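Local coordinates for putative diflavin flavoprotein A 3 (Nostoc sp., PDB 3FNI) that probably passes electrons from NADH to oxygen, reducing it to water, and is represented here by its flavodoxin-like domain alone, at residues Gly8-Ser13 with Asp37-Gly42; Arg20-Ile25 with Gly91-Gly96; Arg56-Val61 with Gln145-Asp150; Pro66-Ala71 with Gly97-Pro102; Gly82-Lys87 with Leu113-Ala118. One frame throughout, in Å; residues are numbered along the deposited sequence.

Overall arrangement
The five contacts all lie in one flavodoxin-like domain, a five-stranded parallel sheet of order 2-1-3-4-5 between two layers of helices. Interaction 1 pairs the edge strand 35-40 with strand 6-11, which in turn pairs with strand 57-63 of interaction 3. Interaction 2 packs helix 18-31 on the sheet, and Tyr11 CE1 of interaction 1 lies 3.5 Å from its Ala22 CB. Loops following the strands meet in interaction 4, at the sheet end where flavodoxins bind FMN. Interactions 3 and 5 sit at the other end, their centres about 11 Å apart, whereas the centres of interactions 3 and 4 are about 27 Å apart.

Interaction 1. Residues Gly8-Ser13 with Asp37-Gly42; sequences GVFYVS and DVVDLG
Phe10 and Val39 stand side by side on one face of the sheet, their side chains pointing the same way, with the ring atom CD2 of Phe10 3.7 Å from CB of Val39. On the other face Tyr11 and Val38 cross at a slant, and CE1 of Tyr11 comes to 3.7 Å from CG1 of Val38. The tyrosine CG sits between its own backbone N and carbonyl carbon (chi1 70°), a setting that carries the ring over the strand toward helix 18-31, where it touches Ala22. Leu41 returns to the Phe10 side and lays its CD1 against CA of Tyr11. Between these two layers of side chains runs the parallel pairing of a beta-alpha-beta unit, strand 6-11, helix 18-31 and strand 35-40, as expected of a flavodoxin-like fold. Val9 N gives a nearly straight bond to Asp37 O (2.9 Å), and three more backbone bonds follow, ending with Leu41 N to Tyr11 O. Past the last bridge a side chain takes over. Asp40 OD1 accepts Ser13 N at 3.0 Å and Gly42 N at 3.0 Å, the two donors coming from opposite faces of the carboxylate; the second bond makes an Asx turn. Having CG anti to the backbone N (chi1 171°) brings the carboxylate across to the 8-13 segment. Replacing Asp40 by an alanine would probably leave the amides of Ser13 and Gly42 without this acceptor and the 12-13 backbone less firmly tied to the 40-42 turn. A water molecule also reaches OD1 of Asp40, 3.0 Å away, and Ser13 O.

Interaction 2. Residues Arg20-Ile25 with Gly91-Gly96; sequences RLAQAI and GIFETG
Three helix residues gather round the ring of Phe93. Ile25 CD1 lies 3.6 Å from Phe93 CD2. Ala22 CB is 4.0 Å from Phe93 CZ, and Leu21 CB packs near Phe93 CD1 and CE1. Each helix residue thus meets a different part of the ring, in every case obliquely. Leu21 extends further along the strand, where its CD1 comes within 3.2 Å of Glu94 O, a close methyl-to-carbonyl approach at the point where strand 89-93 gives way to loop. The CB of Phe93 already points toward helix 18-31, and with CG between the backbone N and the carbonyl carbon (chi1 66°) the ring is set among the three residues.

Outside this first shell, Val61 of the adjoining strand touches both Phe93 and Ile25, while Cys136 of helix 130-152 packs on Leu21 and Ile25. The strand itself is held by backbone hydrogen bonds of Phe93 to Ile62 and Met64. Beyond its end, Thr95 OG1 is hydrogen-bonded to Gly97 N and lies very close to Asp100 OD1, and Glu94, its side chain on the other face, bonds through OE1 to Ile124 N. Helix and sheet therefore meet here through buried apolar packing, which depends on matched shapes and exclusion of water instead of directed polar bonds.

Interaction 3. Residues Arg56-Val61 with Gln145-Asp150; sequences RCTGLV and QWVTRD
Apolar packing comes first: Thr58 and Val147 meet at a slant, CB of the threonine 3.9 Å from CG1 of the valine. With OG1 of Thr58 beside the backbone N (chi1 -53°), its methyl group CG2 lies anti to that N, faces the helix and also packs against CG1 of Val147. The other valine branch reaches the backbone, its CG2 lying 4.2 Å from Gly59 N. A CB at Gly59 would point toward the helix and be tight against that methyl.

In the flavodoxin-like architecture this is a helix laid against the sheet: helix 130-152, the last helix of this chain, packs beside the start of the central strand 57-63, where the chain turns a corner at Thr58. Gly59 continues into the sheet through a backbone hydrogen bond to Gly8.

Contacts of carbon with oxygen form the remaining group. The indole of Trp146 turns its edge to the backbone, placing CZ3 3.6 Å from Thr58 O, with the oxygen near the ring plane. Across the same threonine, Asp150 brings OD2 to within 3.8 Å of CG2. Trp146 also touches Ala89 of the neighbouring strand, while Arg151, the next residue along the helix, packs on Thr58.

Interaction 4. Residues Pro66-Ala71 with Gly97-Pro102; sequences PAASAA and GGDDEP
Asp99 reaches across to the turn at Pro66-Ser69, and its side chain can be followed outward from the backbone. CB lies 4.1 Å from Ala67 N, and CG, anti to the backbone N (chi1 -158°), approaches the same amide to 3.5 Å. At the tip the carboxylate oxygens divide between neighbouring residues. OD2 rests 3.3 Å from Ala67 CB, while OD1 comes to 3.1 Å from the methyl carbon CB of Ala68 and also lies close to CB of Pro66. The carboxylate thus lies along the first three residues of a type I beta turn, which is closed by the bond from Ser69 N to Pro66 O.

The backbone of Asp99 contributes as well: its O accepts Ala67 N at 2.6 Å, a short bond with an N-H...O angle of 152°, the donor somewhat tilted from the carbonyl plane. Pro66 CA adds a CH...O contact to that oxygen. Glu101, too, meets Ala67: it bends at chi2 (71°) and carries OE1 to 3.4 Å from Ala67 CA.

Tyr15 touches Pro66, and its OH is hydrogen-bonded to Asp100 OD1. Both segments follow parallel strands, 57-63 and 89-93, and this meeting of loops at the C-terminal end of the sheet is where flavodoxin-like domains characteristically hold FMN, consistent with FMN binding by this protein.

Interaction 5. Residues Gly82-Lys87 with Leu113-Ala118; sequences GSVNEK and LGLTTA
Val84 and Leu115 meet where two crossovers of the flavodoxin-like fold enter the sheet, the first leading from helix 70-83 to strand 89-93 and the second from helix 103-112 to strand 116-117. Packing is close on this inner side. With CG of Leu115 anti to its carbonyl carbon (chi1 -72°), both leucine methyls come up to CG1 of Val84, which lies 3.2 Å from CD2 and 3.3 Å from CD1 of Leu115, tighter than usual van der Waals spacing. The leucine CG also sits 3.5 Å from Asn85 O, so the branch spans a valine methyl and a backbone carbonyl. Phe110 and Val90 pack on the same leucine from the body of the domain. Replacing Leu115 by an alanine would probably open a gap beside Val84 and deprive Phe110 of an apolar neighbour.

Toward solvent the contact thins out. The Glu86 side chain touches with its stem, CB lying 3.6 Å from Leu113 O, whereas its carboxylate leads away. Gly114 closes the preceding helix in a Schellman motif; a CB there would collide with that of Glu86. Asn85 turns from the contact and forms an Asx turn, its OD1 accepting Lys87 N. At the outer margin a water bridges the segments, donating to Glu86 OE1 at 3.0 Å and to Leu113 O at 3.2 Å.

Interaction 1. Residues Gly8-Ser13 with Asp37-Gly42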
# COMPACT_ATOMS: atom_id res chain seq x y z
N GLY A 8 6.11 2.27 1.77
CA GLY A 8 5.89 0.85 1.93
C GLY A 8 4.73 0.31 1.11
O GLY A 8 3.63 0.86 1.13
N VAL A 9 5.00 -0.78 0.40
CA VAL A 9 4.01 -1.45 -0.44
C VAL A 9 3.77 -2.83 0.17
O VAL A 9 4.66 -3.68 0.20
CB VAL A 9 4.54 -1.60 -1.88
CG1 VAL A 9 3.52 -2.31 -2.74
CG2 VAL A 9 4.84 -0.22 -2.45
N PHE A 10 2.56 -3.05 0.68
CA PHE A 10 2.22 -4.31 1.32
C PHE A 10 1.07 -5.01 0.62
O PHE A 10 -0.02 -4.45 0.47
CB PHE A 10 1.83 -4.08 2.77
CG PHE A 10 2.77 -3.19 3.53
CD1 PHE A 10 2.82 -1.82 3.27
CD2 PHE A 10 3.59 -3.72 4.52
CE1 PHE A 10 3.67 -0.99 4.00
CE2 PHE A 10 4.44 -2.90 5.25
CZ PHE A 10 4.48 -1.53 4.99
N TYR A 11 1.30 -6.25 0.19
CA TYR A 11 0.26 -7.01 -0.48
C TYR A 11 0.62 -8.50 -0.52
O TYR A 11 1.73 -8.88 -0.18
CB TYR A 11 0.06 -6.49 -1.91
CG TYR A 11 1.20 -6.78 -2.86
CD1 TYR A 11 2.35 -5.99 -2.87
CD2 TYR A 11 1.12 -7.85 -3.75
CE1 TYR A 11 3.40 -6.26 -3.76
CE2 TYR A 11 2.16 -8.13 -4.64
CZ TYR A 11 3.30 -7.33 -4.64
OH TYR A 11 4.32 -7.59 -5.53
N VAL A 12 -0.33 -9.33 -0.94
CA VAL A 12 -0.10 -10.77 -1.03
C VAL A 12 0.34 -11.12 -2.45
O VAL A 12 -0.45 -11.06 -3.40
CB VAL A 12 -1.39 -11.56 -0.61
CG1 VAL A 12 -2.63 -10.89 -1.19
CG2 VAL A 12 -1.30 -13.01 -1.07
N SER A 13 1.61 -11.48 -2.60
CA SER A 13 2.13 -11.81 -3.92
C SER A 13 1.42 -13.00 -4.55
O SER A 13 0.95 -13.90 -3.86
CB SER A 13 3.65 -12.08 -3.86
OG SER A 13 3.93 -13.31 -3.22
N ASP A 37 9.73 -0.15 -0.24
CA ASP A 37 9.99 -1.41 0.45
C ASP A 37 8.78 -2.31 0.26
O ASP A 37 7.66 -1.95 0.63
CB ASP A 37 10.26 -1.18 1.95
CG ASP A 37 11.58 -0.46 2.21
OD1 ASP A 37 11.62 0.78 2.08
OD2 ASP A 37 12.58 -1.13 2.54
N VAL A 38 9.00 -3.47 -0.32
CA VAL A 38 7.91 -4.40 -0.58
C VAL A 38 7.84 -5.52 0.45
O VAL A 38 8.85 -6.16 0.77
CB VAL A 38 8.05 -5.02 -1.99
CG1 VAL A 38 6.79 -5.79 -2.34
CG2 VAL A 38 8.32 -3.93 -3.01
N VAL A 39 6.64 -5.76 0.95
CA VAL A 39 6.41 -6.80 1.94
C VAL A 39 5.28 -7.71 1.50
O VAL A 39 4.20 -7.24 1.14
CB VAL A 39 6.07 -6.17 3.31
CG1 VAL A 39 5.86 -7.25 4.35
CG2 VAL A 39 7.19 -5.23 3.73
N ASP A 40 5.53 -9.01 1.51
CA ASP A 40 4.51 -9.98 1.14
C ASP A 40 3.71 -10.32 2.39
O ASP A 40 4.26 -10.82 3.37
CB ASP A 40 5.16 -11.24 0.55
CG ASP A 40 4.16 -12.38 0.34
OD1 ASP A 40 2.99 -12.11 0.02
OD2 ASP A 40 4.56 -13.55 0.48
N LEU A 41 2.42 -10.01 2.35
CA LEU A 41 1.51 -10.25 3.47
C LEU A 41 1.22 -11.74 3.65
O LEU A 41 0.73 -12.16 4.70
CB LEU A 41 0.19 -9.52 3.24
CG LEU A 41 0.22 -8.00 3.27
CD1 LEU A 41 -1.17 -7.46 2.95
CD2 LEU A 41 0.68 -7.53 4.64
N GLY A 42 1.51 -12.52 2.62
CA GLY A 42 1.28 -13.95 2.69
C GLY A 42 2.42 -14.67 3.37
O GLY A 42 2.21 -15.68 4.03
O HOH W 1 1.98 -14.72 -1.08

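Interaction 2. Residues Arg20-Ile25 with Gly91-Gly96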
# COMPACT_ATOMS: atom_id res chain seq x y z
N ARG A 20 1.14 -7.50 -10.71
CA ARG A 20 1.19 -6.50 -11.78
C ARG A 20 0.63 -5.15 -11.34
O ARG A 20 1.13 -4.10 -11.75
CB ARG A 20 0.44 -7.02 -13.01
CG ARG A 20 1.01 -8.33 -13.56
CD ARG A 20 0.24 -8.79 -14.79
NE ARG A 20 0.40 -7.87 -15.91
CZ ARG A 20 -0.28 -7.94 -17.04
NH1 ARG A 20 -1.18 -8.91 -17.22
NH2 ARG A 20 -0.07 -7.05 -18.01
N LEU A 21 -0.40 -5.17 -10.50
CA LEU A 21 -0.99 -3.93 -10.02
C LEU A 21 -0.00 -3.17 -9.14
O LEU A 21 0.16 -1.95 -9.28
CB LEU A 21 -2.28 -4.23 -9.24
CG LEU A 21 -3.45 -4.70 -10.11
CD1 LEU A 21 -4.56 -5.18 -9.22
CD2 LEU A 21 -3.91 -3.59 -11.02
N ALA A 22 0.66 -3.89 -8.24
CA ALA A 22 1.64 -3.29 -7.35
C ALA A 22 2.86 -2.82 -8.14
O ALA A 22 3.40 -1.75 -7.88
CB ALA A 22 2.07 -4.28 -6.27
N GLN A 23 3.28 -3.61 -9.12
CA GLN A 23 4.43 -3.24 -9.93
C GLN A 23 4.21 -1.92 -10.67
O GLN A 23 5.12 -1.10 -10.78
CB GLN A 23 4.77 -4.34 -10.93
CG GLN A 23 6.02 -4.04 -11.73
CD GLN A 23 7.22 -3.77 -10.83
OE1 GLN A 23 7.91 -2.76 -10.97
NE2 GLN A 23 7.46 -4.68 -9.89
N ALA A 24 3.00 -1.71 -11.18
CA ALA A 24 2.66 -0.50 -11.91
C ALA A 24 2.73 0.70 -10.97
O ALA A 24 3.30 1.74 -11.32
CB ALA A 24 1.26 -0.62 -12.51
N ILE A 25 2.14 0.55 -9.79
CA ILE A 25 2.14 1.61 -8.79
C ILE A 25 3.58 1.91 -8.41
O ILE A 25 4.00 3.07 -8.34
CB ILE A 25 1.36 1.16 -7.52
CG1 ILE A 25 -0.07 0.79 -7.92
CG2 ILE A 25 1.36 2.28 -6.48
CD1 ILE A 25 -0.86 0.13 -6.82
N GLY A 91 -2.64 4.46 0.27
CA GLY A 91 -3.50 4.14 -0.87
C GLY A 91 -3.77 2.65 -0.86
O GLY A 91 -2.92 1.87 -0.44
N ILE A 92 -4.94 2.24 -1.33
CA ILE A 92 -5.31 0.82 -1.33
C ILE A 92 -5.88 0.33 -2.66
O ILE A 92 -6.68 1.03 -3.30
CB ILE A 92 -6.34 0.54 -0.19
CG1 ILE A 92 -5.71 0.90 1.17
CG2 ILE A 92 -6.80 -0.92 -0.24
CD1 ILE A 92 -6.66 0.81 2.36
N PHE A 93 -5.49 -0.87 -3.07
CA PHE A 93 -5.99 -1.43 -4.32
C PHE A 93 -6.59 -2.82 -4.16
O PHE A 93 -6.19 -3.58 -3.27
CB PHE A 93 -4.89 -1.46 -5.39
CG PHE A 93 -3.75 -2.39 -5.08
CD1 PHE A 93 -3.79 -3.73 -5.46
CD2 PHE A 93 -2.60 -1.92 -4.44
CE1 PHE A 93 -2.72 -4.58 -5.22
CE2 PHE A 93 -1.52 -2.77 -4.19
CZ PHE A 93 -1.58 -4.10 -4.58
N GLU A 94 -7.56 -3.11 -5.03
CA GLU A 94 -8.23 -4.41 -5.07
C GLU A 94 -7.33 -5.26 -5.96
O GLU A 94 -6.54 -4.72 -6.72
CB GLU A 94 -9.61 -4.31 -5.72
CG GLU A 94 -10.65 -3.54 -4.94
CD GLU A 94 -12.07 -3.81 -5.42
OE1 GLU A 94 -12.25 -4.18 -6.60
OE2 GLU A 94 -13.01 -3.66 -4.63
N THR A 95 -7.47 -6.58 -5.88
CA THR A 95 -6.61 -7.46 -6.66
C THR A 95 -7.25 -8.07 -7.90
O THR A 95 -6.55 -8.47 -8.82
CB THR A 95 -6.09 -8.61 -5.80
OG1 THR A 95 -7.18 -9.49 -5.49
CG2 THR A 95 -5.48 -8.07 -4.51
N GLY A 96 -8.57 -8.16 -7.91
CA GLY A 96 -9.24 -8.78 -9.04
C GLY A 96 -9.10 -10.29 -8.94
O GLY A 96 -9.26 -11.00 -9.93

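Interaction 3. Residues Arg56-Val61 with Gln145-Asp150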
# COMPACT_ATOMS: atom_id res chain seq x y z
N ARG A 56 9.27 3.78 9.49
CA ARG A 56 10.14 4.64 8.69
C ARG A 56 9.63 4.92 7.28
O ARG A 56 10.36 5.45 6.45
CB ARG A 56 11.56 4.07 8.64
CG ARG A 56 11.69 2.76 7.92
CD ARG A 56 13.15 2.37 7.77
NE ARG A 56 13.32 1.07 7.14
CZ ARG A 56 13.07 0.81 5.86
NH1 ARG A 56 12.65 1.75 5.04
NH2 ARG A 56 13.25 -0.42 5.41
N CYS A 57 8.37 4.57 7.01
CA CYS A 57 7.78 4.84 5.70
C CYS A 57 6.96 6.13 5.77
O CYS A 57 6.20 6.34 6.71
CB CYS A 57 6.87 3.68 5.25
SG CYS A 57 7.78 2.19 4.65
N THR A 58 7.13 6.99 4.77
CA THR A 58 6.39 8.25 4.71
C THR A 58 5.08 7.98 3.98
O THR A 58 4.07 8.64 4.23
CB THR A 58 7.21 9.33 3.94
OG1 THR A 58 8.52 9.43 4.52
CG2 THR A 58 6.54 10.69 4.02
N GLY A 59 5.10 7.00 3.08
CA GLY A 59 3.91 6.63 2.32
C GLY A 59 3.58 5.15 2.43
O GLY A 59 4.46 4.34 2.74
N LEU A 60 2.33 4.78 2.16
CA LEU A 60 1.92 3.38 2.25
C LEU A 60 0.96 2.96 1.13
O LEU A 60 0.11 3.73 0.69
CB LEU A 60 1.27 3.11 3.60
CG LEU A 60 2.12 3.44 4.83
CD1 LEU A 60 1.24 3.52 6.06
CD2 LEU A 60 3.20 2.39 5.00
N VAL A 61 1.12 1.72 0.68
CA VAL A 61 0.27 1.18 -0.36
C VAL A 61 -0.10 -0.22 0.09
O VAL A 61 0.77 -1.04 0.38
CB VAL A 61 1.00 1.15 -1.71
CG1 VAL A 61 0.06 0.63 -2.81
CG2 VAL A 61 1.48 2.55 -2.06
N GLN A 145 4.98 12.03 -5.34
CA GLN A 145 5.09 13.48 -5.34
C GLN A 145 4.67 14.03 -3.98
O GLN A 145 5.28 14.97 -3.47
CB GLN A 145 4.19 14.09 -6.43
CG GLN A 145 4.59 13.69 -7.86
CD GLN A 145 3.75 14.38 -8.91
OE1 GLN A 145 2.54 14.16 -9.02
NE2 GLN A 145 4.38 15.24 -9.70
N TRP A 146 3.64 13.42 -3.40
CA TRP A 146 3.16 13.85 -2.10
C TRP A 146 4.28 13.64 -1.07
O TRP A 146 4.56 14.52 -0.26
CB TRP A 146 1.93 13.04 -1.71
CG TRP A 146 1.36 13.44 -0.39
CD1 TRP A 146 0.42 14.41 -0.14
CD2 TRP A 146 1.70 12.88 0.89
NE1 TRP A 146 0.16 14.48 1.21
CE2 TRP A 146 0.93 13.56 1.86
CE3 TRP A 146 2.58 11.87 1.31
CZ2 TRP A 146 1.02 13.26 3.22
CZ3 TRP A 146 2.67 11.57 2.66
CH2 TRP A 146 1.89 12.27 3.60
N VAL A 147 4.91 12.46 -1.11
CA VAL A 147 6.01 12.14 -0.20
C VAL A 147 7.13 13.17 -0.34
O VAL A 147 7.68 13.67 0.65
CB VAL A 147 6.59 10.72 -0.49
CG1 VAL A 147 7.89 10.50 0.28
CG2 VAL A 147 5.57 9.65 -0.11
N THR A 148 7.48 13.49 -1.58
CA THR A 148 8.54 14.47 -1.83
C THR A 148 8.17 15.82 -1.21
O THR A 148 8.99 16.41 -0.50
CB THR A 148 8.78 14.66 -3.33
OG1 THR A 148 9.17 13.41 -3.91
CG2 THR A 148 9.89 15.70 -3.57
N ARG A 149 6.96 16.29 -1.48
CA ARG A 149 6.48 17.56 -0.93
C ARG A 149 6.39 17.54 0.60
O ARG A 149 6.51 18.58 1.25
CB ARG A 149 5.10 17.92 -1.51
CG ARG A 149 5.15 18.61 -2.86
CD ARG A 149 3.81 19.24 -3.25
NE ARG A 149 3.00 18.38 -4.11
CZ ARG A 149 2.24 17.38 -3.67
NH1 ARG A 149 2.18 17.12 -2.38
NH2 ARG A 149 1.56 16.64 -4.53
N ASP A 150 6.17 16.36 1.17
CA ASP A 150 6.07 16.23 2.62
C ASP A 150 7.44 16.35 3.26
O ASP A 150 7.60 16.94 4.32
CB ASP A 150 5.49 14.87 2.99
CG ASP A 150 5.28 14.73 4.48
OD1 ASP A 150 4.18 15.08 4.95
OD2 ASP A 150 6.21 14.28 5.17

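Interaction 4. Residues Pro66-Ala71 with Gly97-Pro102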
# COMPACT_ATOMS: atom_id res chain seq x y z
N PRO A 66 -6.91 -12.25 0.45
CA PRO A 66 -8.03 -13.17 0.25
C PRO A 66 -8.82 -13.35 1.54
O PRO A 66 -8.25 -13.45 2.62
CB PRO A 66 -7.34 -14.46 -0.19
CG PRO A 66 -6.05 -13.99 -0.79
CD PRO A 66 -5.63 -12.92 0.16
N ALA A 67 -10.14 -13.38 1.41
CA ALA A 67 -11.01 -13.58 2.55
C ALA A 67 -10.86 -15.01 3.05
O ALA A 67 -11.48 -15.40 4.03
CB ALA A 67 -12.45 -13.31 2.15
N ALA A 68 -10.01 -15.78 2.37
CA ALA A 68 -9.76 -17.17 2.73
C ALA A 68 -8.54 -17.31 3.63
O ALA A 68 -8.37 -18.34 4.30
CB ALA A 68 -9.59 -18.02 1.46
N SER A 69 -7.68 -16.30 3.65
CA SER A 69 -6.47 -16.33 4.48
C SER A 69 -6.57 -15.34 5.64
O SER A 69 -5.56 -14.90 6.18
CB SER A 69 -5.23 -15.98 3.66
OG SER A 69 -5.07 -16.86 2.56
N ALA A 70 -7.80 -15.01 6.02
CA ALA A 70 -8.05 -14.07 7.10
C ALA A 70 -7.23 -14.35 8.36
O ALA A 70 -6.39 -13.54 8.77
CB ALA A 70 -9.54 -14.05 7.45
N ALA A 71 -7.46 -15.51 8.97
CA ALA A 71 -6.77 -15.90 10.19
C ALA A 71 -5.26 -15.66 10.15
O ALA A 71 -4.69 -15.03 11.05
CB ALA A 71 -7.05 -17.38 10.49
N GLY A 97 -8.78 -10.78 -7.74
CA GLY A 97 -8.61 -12.20 -7.53
C GLY A 97 -9.90 -12.96 -7.25
O GLY A 97 -9.94 -14.18 -7.36
N GLY A 98 -10.95 -12.23 -6.86
CA GLY A 98 -12.24 -12.85 -6.59
C GLY A 98 -12.54 -13.21 -5.15
O GLY A 98 -13.64 -13.66 -4.84
N ASP A 99 -11.57 -13.01 -4.26
CA ASP A 99 -11.76 -13.34 -2.85
C ASP A 99 -11.36 -12.16 -1.97
O ASP A 99 -11.18 -12.31 -0.76
CB ASP A 99 -10.93 -14.57 -2.48
CG ASP A 99 -11.44 -15.28 -1.24
OD1 ASP A 99 -10.76 -16.21 -0.75
OD2 ASP A 99 -12.53 -14.92 -0.75
N ASP A 100 -11.21 -10.99 -2.58
CA ASP A 100 -10.81 -9.78 -1.86
C ASP A 100 -11.63 -9.53 -0.61
O ASP A 100 -12.85 -9.74 -0.57
CB ASP A 100 -10.92 -8.54 -2.75
CG ASP A 100 -9.72 -8.35 -3.64
OD1 ASP A 100 -8.94 -9.30 -3.80
OD2 ASP A 100 -9.55 -7.24 -4.20
N GLU A 101 -10.94 -9.05 0.41
CA GLU A 101 -11.55 -8.70 1.68
C GLU A 101 -12.19 -7.35 1.37
O GLU A 101 -11.72 -6.63 0.49
CB GLU A 101 -10.45 -8.55 2.73
CG GLU A 101 -10.93 -8.56 4.16
CD GLU A 101 -11.41 -9.92 4.60
OE1 GLU A 101 -10.61 -10.88 4.55
OE2 GLU A 101 -12.59 -10.04 5.00
N PRO A 102 -13.28 -6.99 2.08
CA PRO A 102 -13.92 -5.69 1.82
C PRO A 102 -12.92 -4.55 1.94
O PRO A 102 -12.36 -4.32 3.01
CB PRO A 102 -15.00 -5.62 2.89
CG PRO A 102 -15.34 -7.05 3.14
CD PRO A 102 -13.99 -7.73 3.14

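Interaction 5. Residues Gly82-Lys87 with Leu113-Ala118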
# COMPACT_ATOMS: atom_id res chain seq x y z
N GLY A 82 -1.50 -0.76 13.81
CA GLY A 82 -1.03 -0.24 15.07
C GLY A 82 0.36 0.36 14.96
O GLY A 82 0.86 0.93 15.93
N SER A 83 0.99 0.25 13.79
CA SER A 83 2.35 0.77 13.61
C SER A 83 2.41 2.03 12.77
O SER A 83 3.47 2.66 12.63
CB SER A 83 3.23 -0.29 12.98
OG SER A 83 3.29 -1.44 13.80
N VAL A 84 1.27 2.37 12.20
CA VAL A 84 1.13 3.53 11.34
C VAL A 84 0.92 4.79 12.17
O VAL A 84 0.56 4.71 13.35
CB VAL A 84 -0.06 3.31 10.39
CG1 VAL A 84 -0.51 4.60 9.77
CG2 VAL A 84 0.34 2.33 9.30
N ASN A 85 1.16 5.94 11.56
CA ASN A 85 0.96 7.21 12.24
C ASN A 85 0.19 8.17 11.33
O ASN A 85 0.19 8.02 10.10
CB ASN A 85 2.30 7.80 12.72
CG ASN A 85 3.12 8.43 11.61
OD1 ASN A 85 2.82 9.54 11.15
ND2 ASN A 85 4.17 7.74 11.18
N GLU A 86 -0.50 9.13 11.94
CA GLU A 86 -1.33 10.10 11.24
C GLU A 86 -0.64 11.00 10.23
O GLU A 86 -1.31 11.60 9.37
CB GLU A 86 -2.04 10.99 12.27
CG GLU A 86 -1.10 11.63 13.27
CD GLU A 86 -1.70 12.81 14.00
OE1 GLU A 86 -2.75 12.65 14.66
OE2 GLU A 86 -1.13 13.92 13.91
N LYS A 87 0.69 11.10 10.30
CA LYS A 87 1.46 11.96 9.40
C LYS A 87 1.72 11.33 8.04
O LYS A 87 2.29 11.97 7.16
CB LYS A 87 2.80 12.33 10.05
CG LYS A 87 2.68 13.14 11.33
CD LYS A 87 2.49 14.62 11.05
CE LYS A 87 3.74 15.21 10.40
NZ LYS A 87 3.61 16.66 10.05
N LEU A 113 -7.82 6.94 11.63
CA LEU A 113 -6.56 7.12 12.33
C LEU A 113 -5.86 8.42 11.98
O LEU A 113 -4.82 8.74 12.55
CB LEU A 113 -5.62 5.94 12.05
CG LEU A 113 -6.05 4.59 12.63
CD1 LEU A 113 -5.05 3.51 12.21
CD2 LEU A 113 -6.13 4.66 14.14
N GLY A 114 -6.43 9.18 11.05
CA GLY A 114 -5.83 10.45 10.68
C GLY A 114 -5.03 10.47 9.39
O GLY A 114 -4.78 11.55 8.85
N LEU A 115 -4.62 9.32 8.88
CA LEU A 115 -3.84 9.29 7.64
C LEU A 115 -4.57 9.96 6.47
O LEU A 115 -5.79 10.11 6.49
CB LEU A 115 -3.49 7.86 7.23
CG LEU A 115 -2.44 7.12 8.05
CD1 LEU A 115 -3.04 6.65 9.38
CD2 LEU A 115 -1.94 5.94 7.24
N THR A 116 -3.82 10.36 5.46
CA THR A 116 -4.44 10.99 4.30
C THR A 116 -4.55 9.95 3.18
O THR A 116 -3.68 9.09 3.05
CB THR A 116 -3.64 12.20 3.80
OG1 THR A 116 -2.42 11.76 3.19
CG2 THR A 116 -3.29 13.13 4.95
N THR A 117 -5.62 10.01 2.39
CA THR A 117 -5.78 9.07 1.30
C THR A 117 -4.82 9.49 0.19
O THR A 117 -4.92 10.60 -0.33
CB THR A 117 -7.22 9.07 0.76
OG1 THR A 117 -7.45 10.27 0.01
CG2 THR A 117 -8.20 8.99 1.89
N ALA A 118 -3.89 8.60 -0.13
CA ALA A 118 -2.88 8.84 -1.15
C ALA A 118 -3.47 9.09 -2.53
O ALA A 118 -3.00 9.94 -3.29
CB ALA A 118 -1.92 7.67 -1.21
O HOH W 2 -5.40 11.41 14.18